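Local structure of putative N-acetylneuraminate lyase ([Ruminococcus] gnavus ATCC 29149, 6RB7) at residues A[267-270]-A[271-275]; A[245-248]-A[249-252]; A[326-329]-A[330-334]. The protein belongs to the dihydrodipicolinate synthetase family of (beta/alpha)8-barrel proteins and assembles from four copies of its chain. One frame throughout, in Å; residues are numbered along the deposited sequence.

Contact 1 of 3, residues A[267-270]-A[271-275]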
loop_
_atom_site.group_PDB
_atom_site.type_symbol
_atom_site.label_atom_id
_atom_site.label_comp_id
_atom_site.label_asym_id
_atom_site.label_seq_id
_atom_site.Cartn_x
_atom_site.Cartn_y
_atom_site.Cartn_z
ATOM N N ARG A 267 -20.263 4.664 -24.204
ATOM C CA ARG A 267 -18.815 4.332 -24.246
ATOM C C ARG A 267 -18.072 5.341 -25.114
ATOM O O ARG A 267 -16.986 5.805 -24.708
ATOM C CB ARG A 267 -18.542 2.967 -24.882
ATOM C CG ARG A 267 -18.389 1.834 -23.915
ATOM C CD ARG A 267 -17.962 0.536 -24.590
ATOM N NE ARG A 267 -18.950 -0.002 -25.528
ATOM C CZ ARG A 267 -20.071 -0.616 -25.194
ATOM N NH1 ARG A 267 -20.456 -0.768 -23.923
ATOM N NH2 ARG A 267 -20.859 -1.069 -26.155
ATOM N N LYS A 268 -18.632 5.754 -26.256
ATOM C CA LYS A 268 -17.949 6.772 -27.091
ATOM C C LYS A 268 -17.684 8.041 -26.284
ATOM O O LYS A 268 -16.557 8.612 -26.374
ATOM C CB LYS A 268 -18.731 7.062 -28.371
ATOM C CG LYS A 268 -18.705 5.895 -29.357
ATOM C CD LYS A 268 -19.388 6.221 -30.664
ATOM C CE LYS A 268 -19.136 5.159 -31.716
ATOM N NZ LYS A 268 -19.936 3.944 -31.437
ATOM N N ILE A 269 -18.698 8.497 -25.542
ATOM C CA ILE A 269 -18.560 9.750 -24.778
ATOM C C ILE A 269 -17.561 9.549 -23.633
ATOM O O ILE A 269 -16.707 10.393 -23.410
ATOM C CB ILE A 269 -19.922 10.266 -24.316
ATOM C CG1 ILE A 269 -20.816 10.571 -25.530
ATOM C CG2 ILE A 269 -19.708 11.507 -23.461
ATOM C CD1 ILE A 269 -22.244 10.804 -25.171
ATOM N N GLN A 270 -17.714 8.443 -22.893
ATOM C CA GLN A 270 -16.792 8.142 -21.773
ATOM C C GLN A 270 -15.348 8.145 -22.284
ATOM O O GLN A 270 -14.432 8.721 -21.608
ATOM C CB GLN A 270 -17.147 6.819 -21.125
ATOM C CG GLN A 270 -16.248 6.480 -19.932
ATOM C CD GLN A 270 -16.684 7.237 -18.714
ATOM O OE1 GLN A 270 -17.755 6.928 -18.154
ATOM N NE2 GLN A 270 -15.872 8.218 -18.265
ATOM N N TYR A 271 -15.100 7.517 -23.429
ATOM C CA TYR A 271 -13.716 7.427 -23.944
ATOM C C TYR A 271 -13.201 8.817 -24.325
ATOM O O TYR A 271 -12.045 9.121 -24.091
ATOM C CB TYR A 271 -13.612 6.428 -25.096
ATOM C CG TYR A 271 -13.468 4.996 -24.672
ATOM C CD1 TYR A 271 -14.301 4.422 -23.713
ATOM C CD2 TYR A 271 -12.543 4.166 -25.263
ATOM C CE1 TYR A 271 -14.194 3.100 -23.345
ATOM C CE2 TYR A 271 -12.405 2.836 -24.895
ATOM C CZ TYR A 271 -13.227 2.301 -23.928
ATOM O OH TYR A 271 -13.095 0.978 -23.607
ATOM N N ALA A 272 -14.057 9.655 -24.898
ATOM C CA ALA A 272 -13.660 11.029 -25.267
ATOM C C ALA A 272 -13.379 11.844 -24.005
ATOM O O ALA A 272 -12.362 12.558 -23.996
ATOM C CB ALA A 272 -14.745 11.673 -26.079
ATOM N N CYS A 273 -14.239 11.736 -22.998
ATOM C CA CYS A 273 -14.014 12.429 -21.710
ATOM C C CYS A 273 -12.685 11.972 -21.133
ATOM O O CYS A 273 -11.895 12.808 -20.661
ATOM C CB CYS A 273 -15.123 12.194 -20.695
ATOM S SG CYS A 273 -16.660 13.022 -21.194
ATOM N N ASN A 274 -12.438 10.664 -21.089
ATOM C CA ASN A 274 -11.225 10.144 -20.437
ATOM C C ASN A 274 -9.986 10.655 -21.186
ATOM O O ASN A 274 -9.000 11.063 -20.490
ATOM C CB ASN A 274 -11.246 8.628 -20.295
ATOM C CG ASN A 274 -12.280 8.169 -19.290
ATOM O OD1 ASN A 274 -13.100 8.975 -18.829
ATOM N ND2 ASN A 274 -12.243 6.893 -18.903
ATOM N N GLU A 275 -10.010 10.662 -22.522
ATOM C CA GLU A 275 -8.864 11.180 -23.310
ATOM C C GLU A 275 -8.580 12.633 -22.915
ATOM O O GLU A 275 -7.394 13.017 -22.797
ATOM C CB GLU A 275 -9.213 11.022 -24.789
ATOM C CG GLU A 275 -8.111 11.375 -25.746
ATOM C CD GLU A 275 -8.519 11.280 -27.214
ATOM O OE1 GLU A 275 -9.687 11.692 -27.602
ATOM O OE2 GLU A 275 -7.675 10.794 -27.998
#
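Within helix 263-281, one of the helices that follow the barrel, Gln-270 and Asn-274 sit one turn apart and are joined twice, by backbone and by side chain. The main-chain bond, Asn-274 N to Gln-270 O at 2.8 Å, is the ordinary helical one. Beside this bond Gln-270 NE2 donates to Asn-274 OD1 at 2.9 Å. The acceptor lies close to the plane of the glutamine amide, whereas the donor stands off the plane of the asparagine carbonyl, with the two amide planes 55° apart. The glutamine reaches there by pointing CG away from its own backbone N (chi1 -178°) and then folding at chi2 (79°), which turns NE2 along the helix toward Asn-274. Both residues are buried, and an amide, offering donor and acceptor together, suits such a place: Gln-270 OE1 takes the N-H of Met-229, its NE2 also meets Asp-225 O, and Asn-274 ND2 bonds Glu-226 O as well as Gln-208 OE1 of the second subunit.

A turn earlier, Tyr-271 N bonds Arg-267 O at 2.9 Å, and ring atom CD1 of Tyr-271 lies 3.2 Å from that same Arg-267 O. The aliphatic part of the arginine passes the tyrosine more loosely, Arg-267 CG being 4.4 Å from Tyr-271 CE1. Their polar ends leave the helix for the second subunit, Tyr-271 OH bonding Ile-234 O and Arg-267 NH1 bonding Val-233 O there. On the side that packs against helix 248-259, compact apolar groups fit instead: Ile-269 CG2 rests 4.1 Å from Cys-273 SG. Such i to i+4 pairing is typical of a helix packed between its own domain and a neighbouring subunit, where buried amides satisfy one another and backbone groups around them.

Contact 2 of 3, residues A[245-248]-A[249-252]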
loop_
_atom_site.group_PDB
_atom_site.type_symbol
_atom_site.label_atom_id
_atom_site.label_comp_id
_atom_site.label_asym_id
_atom_site.label_seq_id
_atom_site.Cartn_x
_atom_site.Cartn_y
_atom_site.Cartn_z
ATOM N N GLY A 245 -16.909 20.356 -14.749
ATOM C CA GLY A 245 -17.005 21.793 -15.082
ATOM C C GLY A 245 -16.257 22.171 -16.340
ATOM O O GLY A 245 -16.603 23.186 -16.923
ATOM N N ALA A 246 -15.294 21.370 -16.776
ATOM C CA ALA A 246 -14.580 21.613 -18.056
ATOM C C ALA A 246 -15.489 21.317 -19.253
ATOM O O ALA A 246 -15.192 21.772 -20.355
ATOM C CB ALA A 246 -13.354 20.749 -18.134
ATOM N N MET A 247 -16.480 20.441 -19.093
ATOM C CA MET A 247 -17.218 19.846 -20.242
ATOM C C MET A 247 -18.562 19.308 -19.794
ATOM O O MET A 247 -18.891 18.143 -19.995
ATOM C CB MET A 247 -16.367 18.770 -20.916
ATOM C CG MET A 247 -15.894 17.715 -19.978
ATOM S SD MET A 247 -14.407 16.938 -20.677
ATOM C CE MET A 247 -13.858 15.804 -19.405
ATOM N N PRO A 248 -19.394 20.133 -19.117
ATOM C CA PRO A 248 -20.581 19.589 -18.471
ATOM C C PRO A 248 -21.575 18.978 -19.454
ATOM O O PRO A 248 -22.203 17.946 -19.103
ATOM C CB PRO A 248 -21.175 20.783 -17.710
ATOM C CG PRO A 248 -20.556 21.994 -18.340
ATOM C CD PRO A 248 -19.214 21.580 -18.891
ATOM N N GLU A 249 -21.651 19.521 -20.669
ATOM C CA GLU A 249 -22.574 18.985 -21.692
ATOM C C GLU A 249 -22.221 17.540 -22.007
ATOM O O GLU A 249 -23.157 16.761 -22.301
ATOM C CB GLU A 249 -22.532 19.764 -23.003
ATOM C CG GLU A 249 -22.890 21.215 -22.869
ATOM C CD GLU A 249 -21.697 22.147 -22.679
ATOM O OE1 GLU A 249 -20.728 21.814 -21.887
ATOM O OE2 GLU A 249 -21.717 23.213 -23.357
ATOM N N LEU A 250 -20.937 17.172 -21.977
ATOM C CA LEU A 250 -20.544 15.785 -22.336
ATOM C C LEU A 250 -21.032 14.834 -21.243
ATOM O O LEU A 250 -21.561 13.771 -21.556
ATOM C CB LEU A 250 -19.031 15.670 -22.524
ATOM C CG LEU A 250 -18.451 16.454 -23.694
ATOM C CD1 LEU A 250 -16.960 16.243 -23.791
ATOM C CD2 LEU A 250 -19.151 16.045 -25.003
ATOM N N TYR A 251 -20.866 15.207 -19.967
ATOM C CA TYR A 251 -21.358 14.318 -18.884
ATOM C C TYR A 251 -22.893 14.278 -18.893
ATOM O O TYR A 251 -23.444 13.219 -18.558
ATOM C CB TYR A 251 -20.767 14.747 -17.555
ATOM C CG TYR A 251 -19.294 14.451 -17.425
ATOM C CD1 TYR A 251 -18.860 13.154 -17.196
ATOM C CD2 TYR A 251 -18.327 15.446 -17.595
ATOM C CE1 TYR A 251 -17.522 12.850 -17.058
ATOM C CE2 TYR A 251 -16.974 15.147 -17.477
ATOM C CZ TYR A 251 -16.572 13.848 -17.215
ATOM O OH TYR A 251 -15.242 13.569 -17.024
ATOM N N LEU A 252 -23.586 15.395 -19.186
ATOM C CA LEU A 252 -25.064 15.335 -19.293
ATOM C C LEU A 252 -25.478 14.369 -20.397
ATOM O O LEU A 252 -26.410 13.573 -20.180
ATOM C CB LEU A 252 -25.606 16.749 -19.522
ATOM C CG LEU A 252 -25.559 17.648 -18.283
ATOM C CD1 LEU A 252 -25.758 19.112 -18.675
ATOM C CD2 LEU A 252 -26.579 17.187 -17.235
#
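A chi1 of 55° sets Met-247 CG between its backbone N and carbonyl carbon, and from there the thioether chain runs out extended and crosses Tyr-251 at a slant. Met-247 CG and Tyr-251 CE2 are 3.7 Å apart, and the terminal Met-247 CE comes within 3.5 Å of Tyr-251 OH. A long unbranched side chain suits this place, since it is long enough to touch Tyr-251 at CE2 with CG and at OH with CE; the hydroxyl itself bonds Thr-243 OG1. Closer to the backbone, Met-247 CB touches Leu-250 CD1 at 3.9 Å, so the methionine lies between leucine and tyrosine at the start of the helix.

Met-247 occupies the N-cap position. Its carbonyl oxygen receives Leu-250 N at 3.0 Å, but the bond is bent (136° at the hydrogen) and the donor stands above the carbonyl plane, as is common for an i to i+3 bond in a first turn. Regular helix begins with Leu-252 N to Pro-248 O, 2.9 Å and nearly straight. Proline fits the first turn well, where its missing N-H costs no helical bond. Next to it, Glu-249 bends at chi2 (94°), bringing OE1 to 3.4 Å from Pro-248 CD while OE2 forms a salt bridge with Lys-70. A negative charge in the first turn would also be expected to interact favourably with the helix dipole.

Helix 248-259 follows strand 238-241, the last of the eight parallel strands, after a short loop, and this buried, proline-led helix start belongs to the strand-to-helix junction of a beta/alpha unit in a (beta/alpha)8 barrel.

Contact 3 of 3, residues A[326-329]-A[330-334]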
loop_
_atom_site.group_PDB
_atom_site.type_symbol
_atom_site.label_atom_id
_atom_site.label_comp_id
_atom_site.label_asym_id
_atom_site.label_seq_id
_atom_site.Cartn_x
_atom_site.Cartn_y
_atom_site.Cartn_z
ATOM N N GLN A 326 -9.655 22.429 -27.328
ATOM C CA GLN A 326 -10.133 22.047 -28.669
ATOM C C GLN A 326 -10.760 20.652 -28.629
ATOM O O GLN A 326 -11.802 20.431 -29.299
ATOM C CB GLN A 326 -9.012 22.139 -29.716
ATOM C CG GLN A 326 -9.539 21.883 -31.124
ATOM C CD GLN A 326 -10.440 23.002 -31.569
ATOM O OE1 GLN A 326 -10.097 24.170 -31.409
ATOM N NE2 GLN A 326 -11.604 22.665 -32.108
ATOM N N MET A 327 -10.168 19.714 -27.878
ATOM C CA MET A 327 -10.738 18.353 -27.780
ATOM C C MET A 327 -12.165 18.433 -27.221
ATOM O O MET A 327 -13.059 17.667 -27.674
ATOM C CB MET A 327 -9.872 17.439 -26.901
ATOM C CG MET A 327 -8.527 17.155 -27.535
ATOM S SD MET A 327 -7.310 16.493 -26.383
ATOM C CE MET A 327 -7.969 14.869 -26.109
ATOM N N ILE A 328 -12.387 19.303 -26.250
ATOM C CA ILE A 328 -13.730 19.467 -25.640
ATOM C C ILE A 328 -14.676 20.014 -26.719
ATOM O O ILE A 328 -15.788 19.495 -26.856
ATOM C CB ILE A 328 -13.626 20.380 -24.404
ATOM C CG1 ILE A 328 -12.901 19.634 -23.277
ATOM C CG2 ILE A 328 -14.990 20.855 -23.968
ATOM C CD1 ILE A 328 -12.348 20.547 -22.197
ATOM N N CYS A 329 -14.264 21.053 -27.447
ATOM C CA CYS A 329 -15.125 21.646 -28.507
ATOM C C CYS A 329 -15.479 20.563 -29.545
ATOM O O CYS A 329 -16.665 20.455 -29.959
ATOM C CB CYS A 329 -14.395 22.788 -29.204
ATOM S SG CYS A 329 -14.195 24.216 -28.120
ATOM N N ASP A 330 -14.490 19.771 -29.955
ATOM C CA ASP A 330 -14.697 18.759 -31.017
ATOM C C ASP A 330 -15.616 17.648 -30.512
ATOM O O ASP A 330 -16.518 17.207 -31.244
ATOM C CB ASP A 330 -13.361 18.190 -31.469
ATOM C CG ASP A 330 -12.494 19.190 -32.253
ATOM O OD1 ASP A 330 -12.987 20.250 -32.632
ATOM O OD2 ASP A 330 -11.331 18.874 -32.472
ATOM N N ALA A 331 -15.471 17.234 -29.245
ATOM C CA ALA A 331 -16.360 16.204 -28.671
ATOM C C ALA A 331 -17.799 16.704 -28.633
ATOM O O ALA A 331 -18.734 15.934 -28.893
ATOM C CB ALA A 331 -15.845 15.781 -27.309
ATOM N N LYS A 332 -18.006 17.947 -28.254
ATOM C CA LYS A 332 -19.372 18.513 -28.203
ATOM C C LYS A 332 -19.986 18.495 -29.616
ATOM O O LYS A 332 -21.168 18.134 -29.767
ATOM C CB LYS A 332 -19.304 19.886 -27.564
ATOM C CG LYS A 332 -19.029 19.839 -26.067
ATOM C CD LYS A 332 -19.345 21.113 -25.420
ATOM C CE LYS A 332 -18.414 22.212 -25.836
ATOM N NZ LYS A 332 -18.756 23.476 -25.128
ATOM N N LYS A 333 -19.205 18.832 -30.645
ATOM C CA LYS A 333 -19.743 18.751 -32.029
ATOM C C LYS A 333 -20.035 17.313 -32.447
ATOM O O LYS A 333 -20.985 17.048 -33.223
ATOM C CB LYS A 333 -18.750 19.451 -32.965
ATOM C CG LYS A 333 -18.697 20.950 -32.750
ATOM C CD LYS A 333 -17.506 21.610 -33.435
ATOM C CE LYS A 333 -17.578 23.118 -33.317
ATOM N NZ LYS A 333 -16.408 23.759 -33.952
ATOM N N LYS A 334 -19.264 16.342 -31.971
ATOM C CA LYS A 334 -19.437 14.939 -32.331
ATOM C C LYS A 334 -20.686 14.371 -31.660
ATOM O O LYS A 334 -21.356 13.505 -32.288
ATOM C CB LYS A 334 -18.190 14.136 -31.919
ATOM C CG LYS A 334 -16.996 14.397 -32.787
ATOM C CD LYS A 334 -15.614 13.993 -32.235
ATOM C CE LYS A 334 -15.224 12.567 -32.288
ATOM N NZ LYS A 334 -13.786 12.536 -31.930
#
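Asp-330 OD1 receives Gln-326 NE2 at 2.8 Å, one turn apart on helix 317-335. The bond lies in the plane of the glutamine amide but reaches the aspartate from above its carboxylate plane, 42° out of it, so the N-H is well directed while the acceptor is met off its plane. Two torsions shape the approach: CG of Gln-326 points opposite the backbone N (chi1 -174°), and a fold at chi2 (68°) turns the amide toward the next turn of the helix. Beneath, Asp-330 N bonds Gln-326 O, also at 2.8 Å, closing a small ring of backbone and side chain. Polar groups of this kind suit an outer, solvent-facing side of the helix.

The packed side is mainly apolar. Ile-328 is buried against helices 263-281 and 287-299, and its CG2 meets Lys-332 CE at 4.1 Å. The lysine chain lies over the turn before it, Lys-332 CG standing 3.4 Å from Ile-328 O, and bends at chi3 so that NZ makes a long, weak ion pair with Glu-249. A lysine suits this boundary because its methylenes pack on Ile-328 and its ammonium can still reach Glu-249. Lys-333, exposed and extended, only brushes the backbone, its CG 3.5 Å from Cys-329 O, and the small Ala-331 fits beside Leu-250.

The chemistry implies a helix with a mainly apolar packed side and a polar, partly solvent-exposed one. Its lysines, close to the C-terminal end, probably interact favourably with the helix dipole, and the Gln-326 N-H would be expected to offset part of the charge of Asp-330, which is less favourably placed there.

In the fold
The three contacts lie on neighbouring helices, with centres about 11 to 12 Å apart. Contact 2 is the core one, at the start of the helix after the last barrel strand, and its chemistry is mostly apolar. Contacts 1 and 3, on helices 263-281 and 317-335, are partly buried and pack against it: Cys-273 and Ile-269 reach Leu-250 from one helix, Ala-331 from the other. Between themselves contacts 1 and 3 meet at Glu-275 and Met-327. Both contain a glutamine bonded to the residue four further on, yet that of contact 1 is buried near the second subunit, while that of contact 3 lies at the surface.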